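PDB 6QSR: beta-hydroxyacyl-(Acyl-carrier-protein) dehydratase FabA/FabZ from Xenorhabdus doucetiae, which probably acts as a hotdog-fold lyase, a FabA/FabZ-like dehydratase of acyl chains on carrier protein, in a dehydratase heterocomplex of aryl polyene pigment biosynthesis. Local coordinates for residues M38-Q43 against G76-E81; C54-T57 against V63-P66; Q85-W90 against L159-P164; L105-G110 against T167-L172. One frame throughout, in Å; residues are numbered along the deposited sequence.

Overall arrangement
The four contacts describe one hotdog fold, a long helix, 79-97, wrapped by a curled antiparallel sheet. Contact 1 packs 38-43 on 76-81, and contact 2 packs the end of strand 51-57 on 63-66; their centres are about 6 Å apart, and they touch through E42, whose OE1 meets T57 N. Contact 3 seats the middle of the same helix on strand 152-162, about 12 Å from contact 1 between centres. Contact 4, about 12 Å from contact 3 between centres, fastens the C-terminal helix 166-174 to strand 107-116, the sheet neighbour of strand 152-162. The centres of contacts 2 and 4 are about 25 Å apart, on opposite sides of the chain's centre. The bound sodium ion lies about 9 Å from the M38 side chain.

Contact 1. Residues M38-Q43 against G76-E81; sequences MVLLEQ and GWFAIE
L40 and M38, from the loop before strand 43-48, meet F78 and E81 where the chain leads into helix 79-97. L40 points toward that region and does most of the packing through one branch: its CD2 lies 4.0 Å from F78 CD1, approaching the ring obliquely, and the same methyl sits 4.1 Å from E81 CG. One methyl thus touches both a phenylalanine and the glutamate three residues further on, and the leucine crosses the glutamate at about a right angle. E81 contributes its aliphatic part here because CG is swung fully away from the backbone N (chi1 -175°), while a bend at chi2 (62°) turns the carboxylate aside. M38 starts out in another direction, but its chain folds at chi2 and chi3 and brings the terminal CE to within 4.1 Å of E81 OE2. This is packing of a methyl against a carboxylate oxygen; the polar partner of OE2 is Q85 NE2, one helical turn later. Q85 also ties the loop down through its other amide atom, with OE1 accepting a hydrogen bond from L40 N. Beyond F78, F67 meets the ring, and D46 of the neighbouring AMP-dependent synthetase and ligase chain packs on it. A loop laid over the buried central helix, close to the subunit interface, suits the hotdog fold of FabA/FabZ-like dehydratases.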
loop_
_atom_site.group_PDB
_atom_site.type_symbol
_atom_site.label_atom_id
_atom_site.label_comp_id
_atom_site.label_asym_id
_atom_site.label_seq_id
_atom_site.Cartn_x
_atom_site.Cartn_y
_atom_site.Cartn_z
ATOM N N MET B 38 7.839 9.181 -0.101
ATOM C CA MET B 38 6.611 8.367 -0.116
ATOM C C MET B 38 5.509 8.846 -1.076
ATOM O O MET B 38 4.330 8.563 -0.855
ATOM C CB MET B 38 6.059 8.224 1.316
ATOM C CG MET B 38 6.818 7.205 2.138
ATOM S SD MET B 38 6.776 5.547 1.427
ATOM C CE MET B 38 5.013 5.238 1.330
ATOM N N VAL B 39 5.884 9.552 -2.142
ATOM C CA VAL B 39 4.965 9.816 -3.246
ATOM C C VAL B 39 5.400 8.883 -4.352
ATOM O O VAL B 39 6.524 8.991 -4.851
ATOM C CB VAL B 39 5.025 11.274 -3.725
ATOM C CG1 VAL B 39 4.149 11.477 -4.957
ATOM C CG2 VAL B 39 4.615 12.211 -2.604
ATOM N N LEU B 40 4.508 7.974 -4.738
ATOM C CA LEU B 40 4.824 6.925 -5.695
ATOM C C LEU B 40 4.136 7.149 -7.054
ATOM O O LEU B 40 3.949 6.208 -7.808
ATOM C CB LEU B 40 4.460 5.551 -5.103
ATOM C CG LEU B 40 5.514 4.956 -4.160
ATOM C CD1 LEU B 40 5.445 5.572 -2.765
ATOM C CD2 LEU B 40 5.375 3.446 -4.079
ATOM N N LEU B 41 3.784 8.399 -7.359
ATOM C CA LEU B 41 3.266 8.778 -8.678
ATOM C C LEU B 41 4.069 9.970 -9.174
ATOM O O LEU B 41 4.646 10.704 -8.376
ATOM C CB LEU B 41 1.775 9.135 -8.609
ATOM C CG LEU B 41 0.838 8.123 -7.944
ATOM C CD1 LEU B 41 -0.535 8.741 -7.708
ATOM C CD2 LEU B 41 0.728 6.873 -8.797
ATOM N N GLU B 42 4.084 10.163 -10.487
ATOM C CA GLU B 42 4.851 11.239 -11.129
ATOM C C GLU B 42 4.012 12.284 -11.868
ATOM O O GLU B 42 4.421 13.430 -11.942
ATOM C CB GLU B 42 5.898 10.629 -12.068
ATOM C CG GLU B 42 7.020 9.949 -11.294
ATOM C CD GLU B 42 7.997 9.156 -12.143
ATOM O OE1 GLU B 42 7.630 8.682 -13.240
ATOM O OE2 GLU B 42 9.149 8.983 -11.686
ATOM N N GLN B 43 2.847 11.907 -12.396
ATOM C CA GLN B 43 2.079 12.793 -13.268
ATOM C C GLN B 43 0.565 12.609 -13.074
ATOM O O GLN B 43 0.080 11.474 -13.087
ATOM C CB GLN B 43 2.463 12.469 -14.712
ATOM C CG GLN B 43 1.921 13.408 -15.774
ATOM C CD GLN B 43 2.954 14.375 -16.317
ATOM O OE1 GLN B 43 3.752 14.947 -15.569
ATOM N NE2 GLN B 43 2.939 14.568 -17.633
ATOM N N GLY B 76 4.767 -6.446 -7.663
ATOM C CA GLY B 76 3.354 -6.293 -7.994
ATOM C C GLY B 76 2.464 -5.743 -6.904
ATOM O O GLY B 76 1.504 -5.043 -7.192
ATOM N N TRP B 77 2.779 -6.077 -5.651
ATOM C CA TRP B 77 1.997 -5.611 -4.504
ATOM C C TRP B 77 1.996 -4.098 -4.275
ATOM O O TRP B 77 1.053 -3.566 -3.668
ATOM C CB TRP B 77 2.382 -6.357 -3.217
ATOM C CG TRP B 77 3.820 -6.280 -2.789
ATOM C CD1 TRP B 77 4.397 -5.314 -2.022
ATOM C CD2 TRP B 77 4.841 -7.255 -3.043
ATOM N NE1 TRP B 77 5.715 -5.608 -1.813
ATOM C CE2 TRP B 77 6.015 -6.798 -2.422
ATOM C CE3 TRP B 77 4.879 -8.461 -3.762
ATOM C CZ2 TRP B 77 7.230 -7.504 -2.480
ATOM C CZ3 TRP B 77 6.089 -9.172 -3.817
ATOM C CH2 TRP B 77 7.244 -8.689 -3.178
ATOM N N PHE B 78 2.995 -3.393 -4.808
ATOM C CA PHE B 78 2.973 -1.918 -4.816
ATOM C C PHE B 78 1.829 -1.295 -5.645
ATOM O O PHE B 78 1.569 -0.100 -5.528
ATOM C CB PHE B 78 4.334 -1.345 -5.245
ATOM C CG PHE B 78 5.377 -1.461 -4.187
ATOM C CD1 PHE B 78 5.526 -0.464 -3.237
ATOM C CD2 PHE B 78 6.173 -2.598 -4.091
ATOM C CE1 PHE B 78 6.464 -0.590 -2.228
ATOM C CE2 PHE B 78 7.116 -2.729 -3.085
ATOM C CZ PHE B 78 7.267 -1.718 -2.150
ATOM N N ALA B 79 1.160 -2.092 -6.484
ATOM C CA ALA B 79 -0.080 -1.685 -7.136
ATOM C C ALA B 79 -1.113 -1.073 -6.181
ATOM O O ALA B 79 -1.766 -0.084 -6.526
ATOM C CB ALA B 79 -0.695 -2.869 -7.884
ATOM N N ILE B 80 -1.264 -1.644 -4.986
ATOM C CA ILE B 80 -2.228 -1.099 -4.030
ATOM C C ILE B 80 -1.869 0.314 -3.569
ATOM O O ILE B 80 -2.769 1.147 -3.402
ATOM C CB ILE B 80 -2.488 -2.005 -2.802
ATOM C CG1 ILE B 80 -1.221 -2.278 -1.985
ATOM C CG2 ILE B 80 -3.115 -3.305 -3.261
ATOM C CD1 ILE B 80 -1.323 -1.882 -0.530
ATOM N N GLU B 81 -0.574 0.588 -3.404
ATOM C CA GLU B 81 -0.107 1.912 -2.982
ATOM C C GLU B 81 -0.200 2.939 -4.108
ATOM O O GLU B 81 -0.524 4.093 -3.857
ATOM C CB GLU B 81 1.332 1.857 -2.452
ATOM C CG GLU B 81 1.869 3.176 -1.877
ATOM C CD GLU B 81 1.099 3.694 -0.665
ATOM O OE1 GLU B 81 0.354 2.914 -0.038
ATOM O OE2 GLU B 81 1.238 4.889 -0.326
#

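Contact 2. Residues C54-T57 against V63-P66; sequences CQVT and VLSP
The chi1 of V56, 67°, turns CG2 away from the backbone N and wedges CG1 between N and the carbonyl carbon, so that CG2 meets both V63 and L64 while CG1 reaches L64 alone. Across from it, the first torsion of L64 (chi1 -56°) sets CG beside its own backbone N, and the isobutyl group extends straight to the strand. The two side chains meet tip to tip in the wall of a hotdog fold, where the chain leaves strand 51-57 of the curled sheet and enters the loop that leads to strand 74-75. V56 CG2 is the centre of the packing: it stands 3.7 Å from L64 CD1 and 3.8 Å from V63 CG2, which reaches it from a second direction. The L64 methyl CD1 also comes within 3.6 Å of T57 O, so the leucine fits against the strand's backbone as well as its side chain. V56 is backed by M82 of the central helix and by L127 and I129 of the adjoining strand, and it is buried, as is L64. E42 holds the same turn from the loop before strand 43-48: its OE1 accepts a hydrogen bond from T57 N, and its OE2 a weak one from V63 N. E42 and Q43 both face Q55, a beta bulge at the start of strand 43-48, where it pairs with 51-57. No direct hydrogen bond links segments 54-57 and 63-66; a water makes the connection, donating to T57 O at 2.8 Å and accepting from L64 N at 3.0 Å.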
loop_
_atom_site.group_PDB
_atom_site.type_symbol
_atom_site.label_atom_id
_atom_site.label_comp_id
_atom_site.label_asym_id
_atom_site.label_seq_id
_atom_site.Cartn_x
_atom_site.Cartn_y
_atom_site.Cartn_z
ATOM N N CYS B 54 -3.587 8.832 -13.281
ATOM C CA CYS B 54 -2.230 9.244 -12.945
ATOM C C CYS B 54 -1.238 8.287 -13.585
ATOM O O CYS B 54 -1.582 7.160 -13.964
ATOM C CB CYS B 54 -2.007 9.239 -11.432
ATOM S SG CYS B 54 -2.930 10.493 -10.530
ATOM N N GLN B 55 0.005 8.737 -13.660
ATOM C CA GLN B 55 1.037 8.024 -14.373
ATOM C C GLN B 55 2.332 7.982 -13.579
ATOM O O GLN B 55 2.639 8.894 -12.809
ATOM C CB GLN B 55 1.260 8.688 -15.736
ATOM C CG GLN B 55 1.924 7.795 -16.760
ATOM C CD GLN B 55 1.883 8.386 -18.161
ATOM O OE1 GLN B 55 2.588 9.344 -18.452
ATOM N NE2 GLN B 55 1.070 7.800 -19.038
ATOM N N VAL B 56 3.083 6.901 -13.767
ATOM C CA VAL B 56 4.387 6.751 -13.140
ATOM C C VAL B 56 5.223 5.759 -13.929
ATOM O O VAL B 56 4.680 4.811 -14.498
ATOM C CB VAL B 56 4.249 6.311 -11.665
ATOM C CG1 VAL B 56 3.681 4.898 -11.542
ATOM C CG2 VAL B 56 5.586 6.432 -10.944
ATOM N N THR B 57 6.537 5.974 -13.955
ATOM C CA THR B 57 7.445 5.138 -14.747
ATOM C C THR B 57 8.364 4.349 -13.806
ATOM O O THR B 57 8.874 4.887 -12.828
ATOM C CB THR B 57 8.229 5.997 -15.773
ATOM O OG1 THR B 57 7.295 6.652 -16.639
ATOM C CG2 THR B 57 9.179 5.151 -16.628
ATOM N N VAL B 63 10.653 8.246 -8.643
ATOM C CA VAL B 63 10.038 8.070 -7.326
ATOM C C VAL B 63 9.904 6.600 -6.856
ATOM O O VAL B 63 9.818 6.331 -5.660
ATOM C CB VAL B 63 8.651 8.763 -7.246
ATOM C CG1 VAL B 63 8.754 10.248 -7.607
ATOM C CG2 VAL B 63 7.608 8.057 -8.106
ATOM N N LEU B 64 9.872 5.659 -7.797
ATOM C CA LEU B 64 9.788 4.244 -7.464
ATOM C C LEU B 64 11.146 3.583 -7.170
ATOM O O LEU B 64 11.168 2.448 -6.702
ATOM C CB LEU B 64 9.084 3.481 -8.595
ATOM C CG LEU B 64 7.700 3.996 -8.968
ATOM C CD1 LEU B 64 7.189 3.224 -10.167
ATOM C CD2 LEU B 64 6.719 3.879 -7.820
ATOM N N SER B 65 12.265 4.280 -7.401
ATOM C CA SER B 65 13.602 3.657 -7.253
ATOM C C SER B 65 13.929 3.043 -5.874
ATOM O O SER B 65 14.552 1.983 -5.831
ATOM C CB SER B 65 14.720 4.588 -7.726
ATOM O OG SER B 65 14.848 5.733 -6.922
ATOM N N PRO B 66 13.475 3.667 -4.757
ATOM C CA PRO B 66 13.649 3.022 -3.442
ATOM C C PRO B 66 12.905 1.689 -3.237
ATOM O O PRO B 66 13.247 0.949 -2.313
ATOM C CB PRO B 66 13.097 4.071 -2.459
ATOM C CG PRO B 66 13.185 5.366 -3.190
ATOM C CD PRO B 66 12.872 5.007 -4.609
HETATM O O HOH W 1 10.571 5.615 -10.710
#

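Contact 3. Residues Q85-W90 against L159-P164; sequences QAIGVW and LNTYQP
I87 of the central helix meets L159 and T161 of strand 152-162, the helix-on-sheet packing of the hotdog fold, in which the helix lies against the concave face of the sheet. The contact is largely apolar. I87 CD1 rests 3.8 Å from L159 CB, with the two side chains running at a slant to each other, and the same methyl comes within 4.1 Å of L159 CD2. The T161 methyl joins in, its CG2 lying 4.1 Å from I87 CD1 and 4.2 Å from I87 CG2. L159 also packs against M83 and A84, one helical turn earlier, and M131 of strand 126-133 adds a further apolar surface to I87. Backbone bonding fixes the strand rather than the helix-sheet interface: L159 pairs with F143, T161 with G141, and Y162 with M107, so that strand 152-162 is held by neighbours along both edges. Aromatic packing belongs to the outward side of the strand, where the Y162 ring stacks with that of F140 and carries P164 CD 4.2 Å above its centre. A methyl-hydroxyl contact completes the set. T161 approaches I87 tip to tip, with OG1 set between the backbone N and the carbonyl carbon (chi1 51°). Its hydroxyl has a hydrogen-bond partner beyond the two segments, and on this side I87 CG2 simply packs on it, 3.7 Å from T161 OG1.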
loop_
_atom_site.group_PDB
_atom_site.type_symbol
_atom_site.label_atom_id
_atom_site.label_comp_id
_atom_site.label_asym_id
_atom_site.label_seq_id
_atom_site.Cartn_x
_atom_site.Cartn_y
_atom_site.Cartn_z
ATOM N N GLN B 85 -2.764 6.065 -3.786
ATOM C CA GLN B 85 -2.326 7.441 -4.004
ATOM C C GLN B 85 -3.088 8.133 -5.124
ATOM O O GLN B 85 -3.334 9.325 -5.027
ATOM C CB GLN B 85 -0.814 7.521 -4.215
ATOM C CG GLN B 85 -0.068 7.319 -2.910
ATOM C CD GLN B 85 1.425 7.539 -3.012
ATOM O OE1 GLN B 85 1.909 8.253 -3.894
ATOM N NE2 GLN B 85 2.165 6.929 -2.100
ATOM N N ALA B 86 -3.494 7.390 -6.155
ATOM C CA ALA B 86 -4.356 7.946 -7.195
ATOM C C ALA B 86 -5.687 8.430 -6.617
ATOM O O ALA B 86 -6.172 9.493 -6.996
ATOM C CB ALA B 86 -4.599 6.930 -8.309
ATOM N N ILE B 87 -6.235 7.674 -5.666
ATOM C CA ILE B 87 -7.461 8.053 -4.968
ATOM C C ILE B 87 -7.181 9.314 -4.147
ATOM O O ILE B 87 -8.018 10.226 -4.088
ATOM C CB ILE B 87 -8.001 6.910 -4.057
ATOM C CG1 ILE B 87 -8.426 5.693 -4.888
ATOM C CG2 ILE B 87 -9.189 7.400 -3.222
ATOM C CD1 ILE B 87 -8.531 4.412 -4.080
ATOM N N GLY B 88 -6.009 9.352 -3.514
ATOM C CA GLY B 88 -5.523 10.542 -2.811
ATOM C C GLY B 88 -5.447 11.796 -3.667
ATOM O O GLY B 88 -5.818 12.883 -3.209
ATOM N N VAL B 89 -4.975 11.641 -4.905
ATOM C CA VAL B 89 -4.917 12.739 -5.873
ATOM C C VAL B 89 -6.336 13.220 -6.202
ATOM O O VAL B 89 -6.593 14.426 -6.203
ATOM C CB VAL B 89 -4.165 12.330 -7.163
ATOM C CG1 VAL B 89 -4.347 13.363 -8.274
ATOM C CG2 VAL B 89 -2.677 12.111 -6.876
ATOM N N TRP B 90 -7.243 12.278 -6.478
ATOM C CA TRP B 90 -8.659 12.594 -6.687
ATOM C C TRP B 90 -9.238 13.489 -5.589
ATOM O O TRP B 90 -9.795 14.548 -5.892
ATOM C CB TRP B 90 -9.496 11.320 -6.833
ATOM C CG TRP B 90 -10.937 11.581 -7.126
ATOM C CD1 TRP B 90 -11.509 11.740 -8.354
ATOM C CD2 TRP B 90 -11.989 11.715 -6.170
ATOM N NE1 TRP B 90 -12.855 11.954 -8.221
ATOM C CE2 TRP B 90 -13.177 11.955 -6.888
ATOM C CE3 TRP B 90 -12.041 11.676 -4.769
ATOM C CZ2 TRP B 90 -14.409 12.150 -6.253
ATOM C CZ3 TRP B 90 -13.266 11.857 -4.138
ATOM C CH2 TRP B 90 -14.432 12.101 -4.879
ATOM N N LEU B 159 -10.434 -0.692 -3.824
ATOM C CA LEU B 159 -9.802 -0.135 -2.626
ATOM C C LEU B 159 -10.791 0.686 -1.802
ATOM O O LEU B 159 -11.659 1.362 -2.358
ATOM C CB LEU B 159 -8.623 0.777 -3.010
ATOM C CG LEU B 159 -7.266 0.111 -3.190
ATOM C CD1 LEU B 159 -7.302 -0.812 -4.391
ATOM C CD2 LEU B 159 -6.170 1.143 -3.372
ATOM N N ASN B 160 -10.620 0.640 -0.479
ATOM C CA ASN B 160 -11.352 1.498 0.453
ATOM C C ASN B 160 -10.363 2.366 1.223
ATOM O O ASN B 160 -9.350 1.868 1.718
ATOM C CB ASN B 160 -12.195 0.655 1.415
ATOM C CG ASN B 160 -13.334 -0.062 0.715
ATOM O OD1 ASN B 160 -14.000 0.501 -0.148
ATOM N ND2 ASN B 160 -13.562 -1.311 1.087
ATOM N N THR B 161 -10.670 3.658 1.322
ATOM C CA THR B 161 -9.784 4.646 1.942
ATOM C C THR B 161 -10.504 5.466 3.006
ATOM O O THR B 161 -11.729 5.460 3.086
ATOM C CB THR B 161 -9.234 5.615 0.888
ATOM O OG1 THR B 161 -10.323 6.140 0.122
ATOM C CG2 THR B 161 -8.238 4.901 -0.030
ATOM N N TYR B 162 -9.717 6.175 3.809
ATOM C CA TYR B 162 -10.211 6.933 4.959
ATOM C C TYR B 162 -9.275 8.116 5.165
ATOM O O TYR B 162 -8.051 7.959 5.131
ATOM C CB TYR B 162 -10.257 5.998 6.173
ATOM C CG TYR B 162 -10.563 6.578 7.549
ATOM C CD1 TYR B 162 -11.506 7.594 7.740
ATOM C CD2 TYR B 162 -9.947 6.035 8.684
ATOM C CE1 TYR B 162 -11.783 8.081 9.017
ATOM C CE2 TYR B 162 -10.219 6.508 9.955
ATOM C CZ TYR B 162 -11.137 7.523 10.122
ATOM O OH TYR B 162 -11.384 7.974 11.400
ATOM N N GLN B 163 -9.857 9.296 5.349
ATOM C CA GLN B 163 -9.091 10.533 5.445
ATOM C C GLN B 163 -9.466 11.227 6.757
ATOM O O GLN B 163 -10.309 12.123 6.769
ATOM C CB GLN B 163 -9.369 11.403 4.209
ATOM C CG GLN B 163 -8.129 12.057 3.627
ATOM C CD GLN B 163 -8.354 12.623 2.240
ATOM O OE1 GLN B 163 -7.589 12.345 1.314
ATOM N NE2 GLN B 163 -9.409 13.417 2.087
ATOM N N PRO B 164 -8.857 10.791 7.876
ATOM C CA PRO B 164 -9.233 11.332 9.178
ATOM C C PRO B 164 -8.564 12.664 9.479
ATOM O O PRO B 164 -7.527 12.983 8.887
ATOM C CB PRO B 164 -8.708 10.272 10.144
ATOM C CG PRO B 164 -7.474 9.764 9.478
ATOM C CD PRO B 164 -7.760 9.808 7.999
#

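Contact 4. Residues L105-G110 against T167-L172; sequences LGMLLG and TELIQL
E168 OE1 and Y162 OH are joined by a hydrogen bond, which ties helix 166-174 to the strand beside M107, the residue that packs on L169 of the same helix. Here the C-terminal helix folds back beside strand 107-116 of a hotdog sheet that continues into the partner chain. E168 OE2 has further, weaker partners, a long ion pair with K139 NZ and a weak hydrogen bond from N165 N, so the carboxylate faces several groups at once. Next to this polar link the packing is apolar. L169 is the shared partner of L105 and M107: its chi1 of -171° carries the isobutyl group toward 105-107, and the branch divides its methyls, CD1 going to M107 and CD2 to L105. CD1 meets the end of M107, whose chain runs straight to SD and turns at chi3 (133°), away from the usual staggered positions. The resulting approach of M107 CE to L169 CD1, 3.3 Å, is tighter than normal van der Waals contact, and the exact position of this methyl is therefore somewhat doubtful. G110, further along the strand, pairs antiparallel with a strand of the neighbouring AMP-dependent synthetase and ligase chain, and P73 of that chain packs on both M107 and L172. On the loop side, L105 crosses L169 at a slant, and both its methyls lie against L169 CD2 from one side, with CD1 of L105 3.7 Å and CD2 of L105 4.0 Å from L169 CD2.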
loop_
_atom_site.group_PDB
_atom_site.type_symbol
_atom_site.label_atom_id
_atom_site.label_comp_id
_atom_site.label_asym_id
_atom_site.label_seq_id
_atom_site.Cartn_x
_atom_site.Cartn_y
_atom_site.Cartn_z
ATOM N N LEU B 105 -3.621 13.745 6.267
ATOM C CA LEU B 105 -3.519 12.314 6.540
ATOM C C LEU B 105 -4.356 11.532 5.557
ATOM O O LEU B 105 -5.435 11.971 5.177
ATOM C CB LEU B 105 -4.048 12.000 7.939
ATOM C CG LEU B 105 -3.231 12.474 9.135
ATOM C CD1 LEU B 105 -4.114 12.510 10.372
ATOM C CD2 LEU B 105 -2.012 11.590 9.344
ATOM N N GLY B 106 -3.866 10.358 5.182
ATOM C CA GLY B 106 -4.604 9.440 4.320
ATOM C C GLY B 106 -4.372 8.029 4.805
ATOM O O GLY B 106 -3.269 7.690 5.233
ATOM N N MET B 107 -5.414 7.210 4.753
ATOM C CA MET B 107 -5.315 5.836 5.203
ATOM C C MET B 107 -5.972 4.912 4.212
ATOM O O MET B 107 -7.063 5.193 3.717
ATOM C CB MET B 107 -6.032 5.656 6.531
ATOM C CG MET B 107 -5.457 6.461 7.669
ATOM S SD MET B 107 -6.396 6.042 9.139
ATOM C CE MET B 107 -5.047 5.790 10.273
ATOM N N LEU B 108 -5.303 3.798 3.953
ATOM C CA LEU B 108 -5.906 2.702 3.243
ATOM C C LEU B 108 -6.550 1.797 4.299
ATOM O O LEU B 108 -5.878 1.370 5.247
ATOM C CB LEU B 108 -4.835 1.977 2.439
ATOM C CG LEU B 108 -5.300 0.910 1.454
ATOM C CD1 LEU B 108 -6.167 1.489 0.353
ATOM C CD2 LEU B 108 -4.075 0.226 0.879
ATOM N N LEU B 109 -7.857 1.558 4.161
ATOM C CA LEU B 109 -8.614 0.675 5.064
ATOM C C LEU B 109 -8.690 -0.760 4.546
ATOM O O LEU B 109 -8.835 -1.701 5.328
ATOM C CB LEU B 109 -10.054 1.166 5.227
ATOM C CG LEU B 109 -10.360 2.528 5.846
ATOM C CD1 LEU B 109 -11.874 2.699 5.946
ATOM C CD2 LEU B 109 -9.693 2.667 7.209
ATOM N N GLY B 110 -8.677 -0.934 3.233
ATOM C CA GLY B 110 -8.783 -2.275 2.680
ATOM C C GLY B 110 -8.683 -2.359 1.178
ATOM O O GLY B 110 -8.788 -1.352 0.468
ATOM N N THR B 167 -7.047 14.818 15.085
ATOM C CA THR B 167 -7.728 14.570 16.368
ATOM C C THR B 167 -8.512 13.262 16.347
ATOM O O THR B 167 -8.531 12.524 17.333
ATOM C CB THR B 167 -8.677 15.730 16.733
ATOM O OG1 THR B 167 -7.953 16.965 16.693
ATOM C CG2 THR B 167 -9.272 15.542 18.130
ATOM N N GLU B 168 -9.155 12.986 15.216
ATOM C CA GLU B 168 -9.865 11.726 15.002
ATOM C C GLU B 168 -8.902 10.540 15.137
ATOM O O GLU B 168 -9.218 9.532 15.774
ATOM C CB GLU B 168 -10.511 11.747 13.614
ATOM C CG GLU B 168 -11.562 10.682 13.364
ATOM C CD GLU B 168 -12.268 10.862 12.026
ATOM O OE1 GLU B 168 -13.152 10.036 11.716
ATOM O OE2 GLU B 168 -11.940 11.818 11.281
ATOM N N LEU B 169 -7.721 10.694 14.552
ATOM C CA LEU B 169 -6.668 9.687 14.628
ATOM C C LEU B 169 -6.157 9.453 16.055
ATOM O O LEU B 169 -5.929 8.305 16.444
ATOM C CB LEU B 169 -5.514 10.082 13.706
ATOM C CG LEU B 169 -4.407 9.063 13.475
ATOM C CD1 LEU B 169 -4.956 7.794 12.856
ATOM C CD2 LEU B 169 -3.356 9.687 12.574
ATOM N N ILE B 170 -5.982 10.532 16.820
ATOM C CA ILE B 170 -5.615 10.447 18.249
ATOM C C ILE B 170 -6.667 9.674 19.050
ATOM O O ILE B 170 -6.322 8.818 19.869
ATOM C CB ILE B 170 -5.414 11.853 18.883
ATOM C CG1 ILE B 170 -4.149 12.519 18.328
ATOM C CG2 ILE B 170 -5.325 11.770 20.409
ATOM C CD1 ILE B 170 -4.139 14.037 18.424
ATOM N N GLN B 171 -7.936 10.013 18.828
ATOM C CA GLN B 171 -9.064 9.309 19.452
ATOM C C GLN B 171 -9.098 7.827 19.071
ATOM O O GLN B 171 -9.364 6.974 19.918
ATOM C CB GLN B 171 -10.396 9.988 19.094
ATOM C CG GLN B 171 -10.579 11.347 19.768
ATOM C CD GLN B 171 -11.754 12.150 19.233
ATOM O OE1 GLN B 171 -11.749 13.379 19.287
ATOM N NE2 GLN B 171 -12.769 11.464 18.725
ATOM N N LEU B 172 -8.807 7.534 17.801
ATOM C CA LEU B 172 -8.711 6.152 17.305
ATOM C C LEU B 172 -7.583 5.402 18.025
ATOM O O LEU B 172 -7.800 4.312 18.560
ATOM C CB LEU B 172 -8.472 6.140 15.784
ATOM C CG LEU B 172 -8.948 4.955 14.934
ATOM C CD1 LEU B 172 -8.492 5.167 13.499
ATOM C CD2 LEU B 172 -8.468 3.605 15.444
#